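Local coordinates for protein halohydrin dehalogenase (Rhizobium radiobacter, PDB 4IY1) that probably catalyses dehalogenation of vicinal halohydrins to epoxides and, as an engineered biocatalyst, epoxide opening by cyanide, on a short-chain dehydrogenase/reductase fold, at residues D90-A93 against V94-R98; Q105-P108 against F109-N113; V115-Q118 against M119-K123. The protein carries 37 engineered substitutions. All coordinates share one frame; numbering follows the deposited sequence.

Interaction 1 (D90-A93 against V94-R98); sequences DKYA and VEDYR
Asp96 turns its carboxylate back over the start of the helix and takes the backbone N-H of Ala93, the N-cap residue. CG lies anti to the carbonyl carbon and beside its own backbone N (chi1 -57°), which aims OD2 at the residue before the helix. The bond from Ala93 N to Asp96 OD2 is short, 2.5 Å, and bent, with an N-H...O angle of 136°; the donor nevertheless meets OD2 nearly head-on along its C-O bond. This is one half of a capping box; the other half is missing because Ala93 has no side-chain acceptor to offer. Asp96 N makes a weak main-chain bond of 2.8 Å to Ala93 O in the first turn. Asp96 OD2 also lies 2.9 Å from Ala93 O, two oxygens with no proton between them, which goes with the bent bond and a tight, perhaps strained, fit. Tyr92 borders the same side chain. Its CD2 is 3.8 Å from Asp96 CB, which sits at the ring edge near the ring plane, and ring and carboxylate planes are 63° apart. Within the first turn of the helix, Arg98 NH1 reaches Glu95 OE1 at 3.0 Å in a salt bridge, approaching from above the carboxylate plane. Around this cap, the Tyr92 ring makes a cation-pi contact with Arg87 and, like Tyr97, touches Thr144 of helix 143-163, where Tyr97 OH also bonds Ser147 OG; Val94 packs on Ile106 of the second subunit. The chain arriving from strand 75-79 thus enters helix 94-122 between helix 143-163 and the partner subunit.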
loop_
_atom_site.group_PDB
_atom_site.type_symbol
_atom_site.label_atom_id
_atom_site.label_comp_id
_atom_site.label_asym_id
_atom_site.label_seq_id
_atom_site.Cartn_x
_atom_site.Cartn_y
_atom_site.Cartn_z
ATOM N N ASP B 90 11.901 24.651 0.409
ATOM C CA ASP B 90 11.974 26.110 0.407
ATOM C C ASP B 90 12.825 26.717 -0.729
ATOM O O ASP B 90 12.650 27.884 -1.066
ATOM C CB ASP B 90 12.420 26.639 1.768
ATOM C CG ASP B 90 13.733 26.028 2.237
ATOM O OD1 ASP B 90 13.951 24.812 2.038
ATOM O OD2 ASP B 90 14.540 26.764 2.836
ATOM N N LYS B 91 13.673 25.903 -1.358
ATOM C CA LYS B 91 14.533 26.355 -2.468
ATOM C C LYS B 91 13.842 26.348 -3.832
ATOM O O LYS B 91 14.068 27.242 -4.651
ATOM C CB LYS B 91 15.799 25.494 -2.565
ATOM C CG LYS B 91 16.858 25.780 -1.509
ATOM C CD LYS B 91 16.814 27.225 -1.029
ATOM C CE LYS B 91 18.111 27.567 -0.306
ATOM N NZ LYS B 91 17.999 28.875 0.401
ATOM N N TYR B 92 13.097 25.279 -4.115
ATOM C CA TYR B 92 12.344 25.162 -5.368
ATOM C C TYR B 92 11.518 26.403 -5.571
ATOM O O TYR B 92 10.958 26.937 -4.619
ATOM C CB TYR B 92 11.389 23.977 -5.311
ATOM C CG TYR B 92 12.024 22.676 -5.661
ATOM C CD1 TYR B 92 12.270 21.725 -4.678
ATOM C CD2 TYR B 92 12.340 22.369 -6.981
ATOM C CE1 TYR B 92 12.852 20.514 -4.996
ATOM C CE2 TYR B 92 12.938 21.169 -7.309
ATOM C CZ TYR B 92 13.193 20.247 -6.310
ATOM O OH TYR B 92 13.812 19.057 -6.612
ATOM N N ALA B 93 11.390 26.829 -6.816
ATOM C CA ALA B 93 10.307 27.711 -7.183
ATOM C C ALA B 93 9.067 26.882 -7.560
ATOM O O ALA B 93 9.184 25.784 -8.123
ATOM C CB ALA B 93 10.733 28.617 -8.335
ATOM N N VAL B 94 7.880 27.421 -7.282
ATOM C CA VAL B 94 6.631 26.711 -7.600
ATOM C C VAL B 94 6.559 26.334 -9.078
ATOM O O VAL B 94 6.060 25.255 -9.469
ATOM C CB VAL B 94 5.427 27.563 -7.199
ATOM C CG1 VAL B 94 4.138 26.937 -7.677
ATOM C CG2 VAL B 94 5.403 27.740 -5.686
ATOM N N GLU B 95 7.059 27.228 -9.913
ATOM C CA GLU B 95 7.094 26.969 -11.333
ATOM C C GLU B 95 7.925 25.731 -11.695
ATOM O O GLU B 95 7.691 25.098 -12.723
ATOM C CB GLU B 95 7.593 28.222 -12.080
ATOM C CG GLU B 95 7.357 28.165 -13.577
ATOM C CD GLU B 95 5.881 28.095 -13.946
ATOM O OE1 GLU B 95 5.043 28.666 -13.219
ATOM O OE2 GLU B 95 5.559 27.504 -14.999
ATOM N N ASP B 96 8.926 25.401 -10.879
ATOM C CA ASP B 96 9.646 24.110 -11.012
ATOM C C ASP B 96 8.706 22.892 -10.810
ATOM O O ASP B 96 8.829 21.867 -11.490
ATOM C CB ASP B 96 10.795 24.006 -9.984
ATOM C CG ASP B 96 11.794 25.149 -10.089
ATOM O OD1 ASP B 96 12.433 25.289 -11.155
ATOM O OD2 ASP B 96 11.963 25.888 -9.091
ATOM N N TYR B 97 7.887 22.939 -9.770
ATOM C CA TYR B 97 6.952 21.836 -9.543
ATOM C C TYR B 97 5.971 21.720 -10.715
ATOM O O TYR B 97 5.767 20.627 -11.230
ATOM C CB TYR B 97 6.230 21.987 -8.205
ATOM C CG TYR B 97 5.363 20.790 -7.790
ATOM C CD1 TYR B 97 5.788 19.468 -7.998
ATOM C CD2 TYR B 97 4.167 20.992 -7.120
ATOM C CE1 TYR B 97 5.032 18.378 -7.541
ATOM C CE2 TYR B 97 3.416 19.922 -6.639
ATOM C CZ TYR B 97 3.846 18.622 -6.859
ATOM O OH TYR B 97 3.044 17.583 -6.408
ATOM N N ARG B 98 5.533 22.863 -11.258
ATOM C CA ARG B 98 4.643 22.856 -12.440
ATOM C C ARG B 98 5.289 22.158 -13.626
ATOM O O ARG B 98 4.685 21.269 -14.222
ATOM C CB ARG B 98 4.204 24.278 -12.856
ATOM C CG ARG B 98 3.133 24.900 -11.974
ATOM C CD ARG B 98 2.501 26.173 -12.588
ATOM N NE ARG B 98 1.629 26.848 -11.620
ATOM C CZ ARG B 98 2.022 27.821 -10.801
ATOM N NH1 ARG B 98 3.241 28.327 -10.899
ATOM N NH2 ARG B 98 1.224 28.236 -9.829
#

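Interaction 2 (Q105-P108 against F109-N113); sequences QIKP and FALAN. Engineered in segment 105-108: Lys107 (natural residue Arg). Engineered in segment 109-113: Ala112 (natural residue Val).
Phe109 meets the preceding turn through its CB, 3.5 Å from Ile106 O, while its ring swings clear of that turn. With CG anti to the backbone N (chi1 175°), the ring reaches Leu155 of helix 143-163 and stacks with Tyr97 of the second subunit. The other flat group, the Gln105 amide, also points off the helix: its OE1 bonds NE2 of Gln105 of the second subunit, and its NE2 bonds Tyr97 OH of that subunit. Its buried polar atoms are therefore satisfied across the interface, where Asn113 ND2 likewise bonds Ile89 O and, more weakly, Tyr92 O of the second subunit. The Pro108 ring packs on Ser78 of strand 75-79. Having no N-H, Pro108 cannot bond to the turn before it, and the helix is kinked there. The next rung is still weak, Phe109 N to Gln105 O at 3.4 Å. Regular bonds follow: Ala110 N to Ile106 O at 2.9 Å, Leu111 N to Lys107 O at 3.0 Å, and engineered Ala112 N to Pro108 O at 2.8 Å. On another side of the helix, engineered Lys107 and Leu111 touch obliquely. Two successive bends (chi2 69°, chi3 65°) curl the lysine chain, with Lys107 CD 4.1 Å from Leu111 CD1. Both lie on Pro59 of helix 59-70, and Leu111 continues onto Leu76 and Ser78. This is a helix of a Rossmann-type fold that packs on the parallel sheet and also lines a subunit interface, as in short-chain dehydrogenases/reductases.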
loop_
_atom_site.group_PDB
_atom_site.type_symbol
_atom_site.label_atom_id
_atom_site.label_comp_id
_atom_site.label_asym_id
_atom_site.label_seq_id
_atom_site.Cartn_x
_atom_site.Cartn_y
_atom_site.Cartn_z
ATOM N N GLN B 105 3.414 13.874 -15.368
ATOM C CA GLN B 105 2.021 13.607 -14.982
ATOM C C GLN B 105 1.045 14.067 -16.034
ATOM O O GLN B 105 0.188 13.287 -16.483
ATOM C CB GLN B 105 1.720 14.293 -13.657
ATOM C CG GLN B 105 0.854 13.508 -12.716
ATOM C CD GLN B 105 0.565 14.295 -11.441
ATOM O OE1 GLN B 105 1.472 14.858 -10.847
ATOM N NE2 GLN B 105 -0.707 14.344 -11.024
ATOM N N ILE B 106 1.152 15.330 -16.442
ATOM C CA ILE B 106 0.258 15.845 -17.538
ATOM C C ILE B 106 0.528 15.095 -18.844
ATOM O O ILE B 106 -0.396 14.758 -19.616
ATOM C CB ILE B 106 0.439 17.356 -17.773
ATOM C CG1 ILE B 106 0.341 18.153 -16.470
ATOM C CG2 ILE B 106 -0.532 17.852 -18.815
ATOM C CD1 ILE B 106 -0.958 17.997 -15.705
ATOM N N LYS B 107 1.788 14.732 -19.040
ATOM C CA LYS B 107 2.199 14.091 -20.297
ATOM C C LYS B 107 1.523 12.746 -20.493
ATOM O O LYS B 107 0.910 12.510 -21.531
ATOM C CB LYS B 107 3.747 13.993 -20.382
ATOM C CG LYS B 107 4.278 13.271 -21.619
ATOM C CD LYS B 107 4.031 14.075 -22.897
ATOM C CE LYS B 107 4.814 15.382 -22.905
ATOM N NZ LYS B 107 4.284 16.250 -23.974
ATOM N N PRO B 108 1.603 11.846 -19.480
ATOM C CA PRO B 108 0.943 10.568 -19.721
ATOM C C PRO B 108 -0.585 10.714 -19.875
ATOM O O PRO B 108 -1.217 9.921 -20.579
ATOM C CB PRO B 108 1.290 9.733 -18.456
ATOM C CG PRO B 108 2.023 10.649 -17.542
ATOM C CD PRO B 108 2.607 11.732 -18.422
ATOM N N PHE B 109 -1.181 11.606 -19.091
ATOM C CA PHE B 109 -2.631 11.851 -19.207
ATOM C C PHE B 109 -2.979 12.259 -20.631
ATOM O O PHE B 109 -3.872 11.698 -21.238
ATOM C CB PHE B 109 -3.062 12.936 -18.238
ATOM C CG PHE B 109 -4.523 13.335 -18.374
ATOM C CD1 PHE B 109 -4.899 14.341 -19.237
ATOM C CD2 PHE B 109 -5.502 12.711 -17.618
ATOM C CE1 PHE B 109 -6.249 14.654 -19.438
ATOM C CE2 PHE B 109 -6.829 13.093 -17.718
ATOM C CZ PHE B 109 -7.211 14.028 -18.668
ATOM N N ALA B 110 -2.155 13.138 -21.180
ATOM C CA ALA B 110 -2.349 13.715 -22.502
ATOM C C ALA B 110 -2.264 12.614 -23.539
ATOM O O ALA B 110 -3.171 12.437 -24.337
ATOM C CB ALA B 110 -1.269 14.765 -22.739
ATOM N N LEU B 111 -1.269 11.745 -23.395
ATOM C CA LEU B 111 -1.120 10.635 -24.334
ATOM C C LEU B 111 -2.271 9.657 -24.193
ATOM O O LEU B 111 -2.858 9.242 -25.193
ATOM C CB LEU B 111 0.233 9.937 -24.155
ATOM C CG LEU B 111 1.355 10.735 -24.804
ATOM C CD1 LEU B 111 2.705 10.442 -24.171
ATOM C CD2 LEU B 111 1.367 10.440 -26.320
ATOM N N ALA B 112 -2.669 9.349 -22.956
ATOM C CA ALA B 112 -3.818 8.451 -22.777
ATOM C C ALA B 112 -5.100 9.068 -23.371
ATOM O O ALA B 112 -5.924 8.355 -23.922
ATOM C CB ALA B 112 -4.043 8.110 -21.310
ATOM N N ASN B 113 -5.339 10.319 -23.015
ATOM C CA ASN B 113 -6.495 11.081 -23.487
ATOM C C ASN B 113 -6.537 11.141 -25.037
ATOM O O ASN B 113 -7.581 10.891 -25.626
ATOM C CB ASN B 113 -6.492 12.485 -22.839
ATOM C CG ASN B 113 -7.518 13.436 -23.454
ATOM O OD1 ASN B 113 -7.188 14.226 -24.328
ATOM N ND2 ASN B 113 -8.732 13.428 -22.920
#

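Interaction 3 (V115-Q118 against M119-K123); sequences VASQ and MKRRK. Engineered in segment 119-123: Arg121 (natural residue Lys).
Arg121 N donates to Ser117 O at 2.9 Å in a nearly straight bond (174°), and the guanidinium of this engineered arginine folds back so that the same oxygen lies 3.8 Å from one of its faces, over the centre. The bend at chi3 (-75°) returns the group along the helix, bringing Arg121 NH1 to 3.6 Å from Ser117 OG. At the helix end Lys120 O takes two donors from opposite faces of its carbonyl plane, Lys123 NZ at 2.7 Å and Lys123 N at 3.0 Å. Arg122 N bonds Gln118 O at 2.9 Å. The side chains of this pair run side by side with amide and guanidinium at right angles, each held from elsewhere: Gln118 OE1 by Val73 N, Arg122 NH2 by Asp74. Lys120 NZ forms a salt bridge to Asp90 of the second subunit. Deeper in, extended Met119 lays CE 3.7 Å from Val115 CG1, and both residues pack on Ile127 of strand 126-130. With its positive phi, Lys123 completes a Schellman motif, which ends the helix of a beta-alpha-beta crossover between neighbouring parallel strands 75-79 and 126-130.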
loop_
_atom_site.group_PDB
_atom_site.type_symbol
_atom_site.label_atom_id
_atom_site.label_comp_id
_atom_site.label_asym_id
_atom_site.label_seq_id
_atom_site.Cartn_x
_atom_site.Cartn_y
_atom_site.Cartn_z
ATOM N N VAL B 115 -5.370 8.721 -27.101
ATOM C CA VAL B 115 -5.463 7.438 -27.756
ATOM C C VAL B 115 -6.754 6.727 -27.374
ATOM O O VAL B 115 -7.187 5.773 -28.035
ATOM C CB VAL B 115 -4.196 6.579 -27.520
ATOM C CG1 VAL B 115 -4.244 5.871 -26.177
ATOM C CG2 VAL B 115 -4.023 5.572 -28.636
ATOM N N ALA B 116 -7.380 7.195 -26.302
ATOM C CA ALA B 116 -8.335 6.365 -25.590
ATOM C C ALA B 116 -9.609 6.094 -26.426
ATOM O O ALA B 116 -10.217 5.019 -26.354
ATOM C CB ALA B 116 -8.680 7.005 -24.262
ATOM N N SER B 117 -10.010 7.051 -27.252
ATOM C CA SER B 117 -11.328 6.909 -27.837
ATOM C C SER B 117 -11.312 5.932 -29.026
ATOM O O SER B 117 -12.212 5.101 -29.144
ATOM C CB SER B 117 -11.956 8.271 -28.167
ATOM O OG SER B 117 -11.303 8.870 -29.251
ATOM N N GLN B 118 -10.193 5.867 -29.760
ATOM C CA GLN B 118 -10.033 4.755 -30.725
ATOM C C GLN B 118 -9.903 3.362 -30.106
ATOM O O GLN B 118 -10.576 2.413 -30.537
ATOM C CB GLN B 118 -8.950 5.015 -31.777
ATOM C CG GLN B 118 -7.551 5.294 -31.255
ATOM C CD GLN B 118 -6.467 4.825 -32.223
ATOM O OE1 GLN B 118 -6.220 3.620 -32.370
ATOM N NE2 GLN B 118 -5.784 5.778 -32.852
ATOM N N MET B 119 -9.184 3.257 -28.999
ATOM C CA MET B 119 -9.071 1.953 -28.319
ATOM C C MET B 119 -10.443 1.501 -27.854
ATOM O O MET B 119 -10.786 0.301 -27.910
ATOM C CB MET B 119 -8.131 2.043 -27.129
ATOM C CG MET B 119 -6.670 2.265 -27.519
ATOM S SD MET B 119 -5.601 2.168 -26.072
ATOM C CE MET B 119 -3.954 2.229 -26.820
ATOM N N LYS B 120 -11.215 2.453 -27.344
ATOM C CA LYS B 120 -12.545 2.137 -26.796
ATOM C C LYS B 120 -13.489 1.698 -27.931
ATOM O O LYS B 120 -14.228 0.725 -27.801
ATOM C CB LYS B 120 -13.113 3.344 -26.052
ATOM C CG LYS B 120 -12.623 3.481 -24.608
ATOM C CD LYS B 120 -12.861 4.874 -24.063
ATOM C CE LYS B 120 -14.342 5.188 -23.946
ATOM N NZ LYS B 120 -14.590 6.533 -23.330
ATOM N N ARG B 121 -13.512 2.465 -29.010
ATOM C CA ARG B 121 -14.237 2.043 -30.215
ATOM C C ARG B 121 -13.870 0.607 -30.640
ATOM O O ARG B 121 -14.749 -0.224 -30.849
ATOM C CB ARG B 121 -13.973 3.037 -31.371
ATOM C CG ARG B 121 -14.609 4.410 -31.163
ATOM C CD ARG B 121 -14.659 5.214 -32.446
ATOM N NE ARG B 121 -13.359 5.744 -32.818
ATOM C CZ ARG B 121 -12.901 6.932 -32.433
ATOM N NH1 ARG B 121 -13.662 7.742 -31.713
ATOM N NH2 ARG B 121 -11.675 7.308 -32.764
ATOM N N ARG B 122 -12.574 0.304 -30.700
ATOM C CA ARG B 122 -12.134 -1.049 -31.040
ATOM C C ARG B 122 -12.229 -2.063 -29.896
ATOM O O ARG B 122 -12.027 -3.259 -30.105
ATOM C CB ARG B 122 -10.719 -1.022 -31.622
ATOM C CG ARG B 122 -10.584 -0.172 -32.884
ATOM C CD ARG B 122 -9.171 0.391 -33.062
ATOM N NE ARG B 122 -8.210 -0.667 -33.353
ATOM C CZ ARG B 122 -7.155 -0.973 -32.591
ATOM N NH1 ARG B 122 -6.866 -0.256 -31.499
ATOM N NH2 ARG B 122 -6.391 -2.012 -32.923
ATOM N N LYS B 123 -12.612 -1.611 -28.703
ATOM C CA LYS B 123 -12.556 -2.465 -27.535
ATOM C C LYS B 123 -11.228 -3.259 -27.520
ATOM O O LYS B 123 -11.226 -4.459 -27.315
ATOM C CB LYS B 123 -13.749 -3.418 -27.480
ATOM C CG LYS B 123 -15.101 -2.724 -27.481
ATOM C CD LYS B 123 -15.516 -2.393 -26.052
ATOM C CE LYS B 123 -16.714 -1.448 -25.997
ATOM N NZ LYS B 123 -16.309 -0.030 -26.229
#

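How the interactions relate
The three contacts follow one another along a single helix, 94-122: interaction 1 at its N-terminal cap, interaction 2 around its middle, interaction 3 at its C-terminal end. Centres of interactions 1 and 2 lie about 21 Å apart, those of 2 and 3 about 15 Å, and those of 1 and 3 about 37 Å. A single residue separates interactions 2 and 3 along the chain. The helix links parallel strands 75-79 and 126-130, and every contact also reaches the second subunit. The two copies of the helix run antiparallel across that boundary, start against end and middle against middle. The helix thus packs on the sheet and contributes one side to an interface between two subunits of the four-chain assembly.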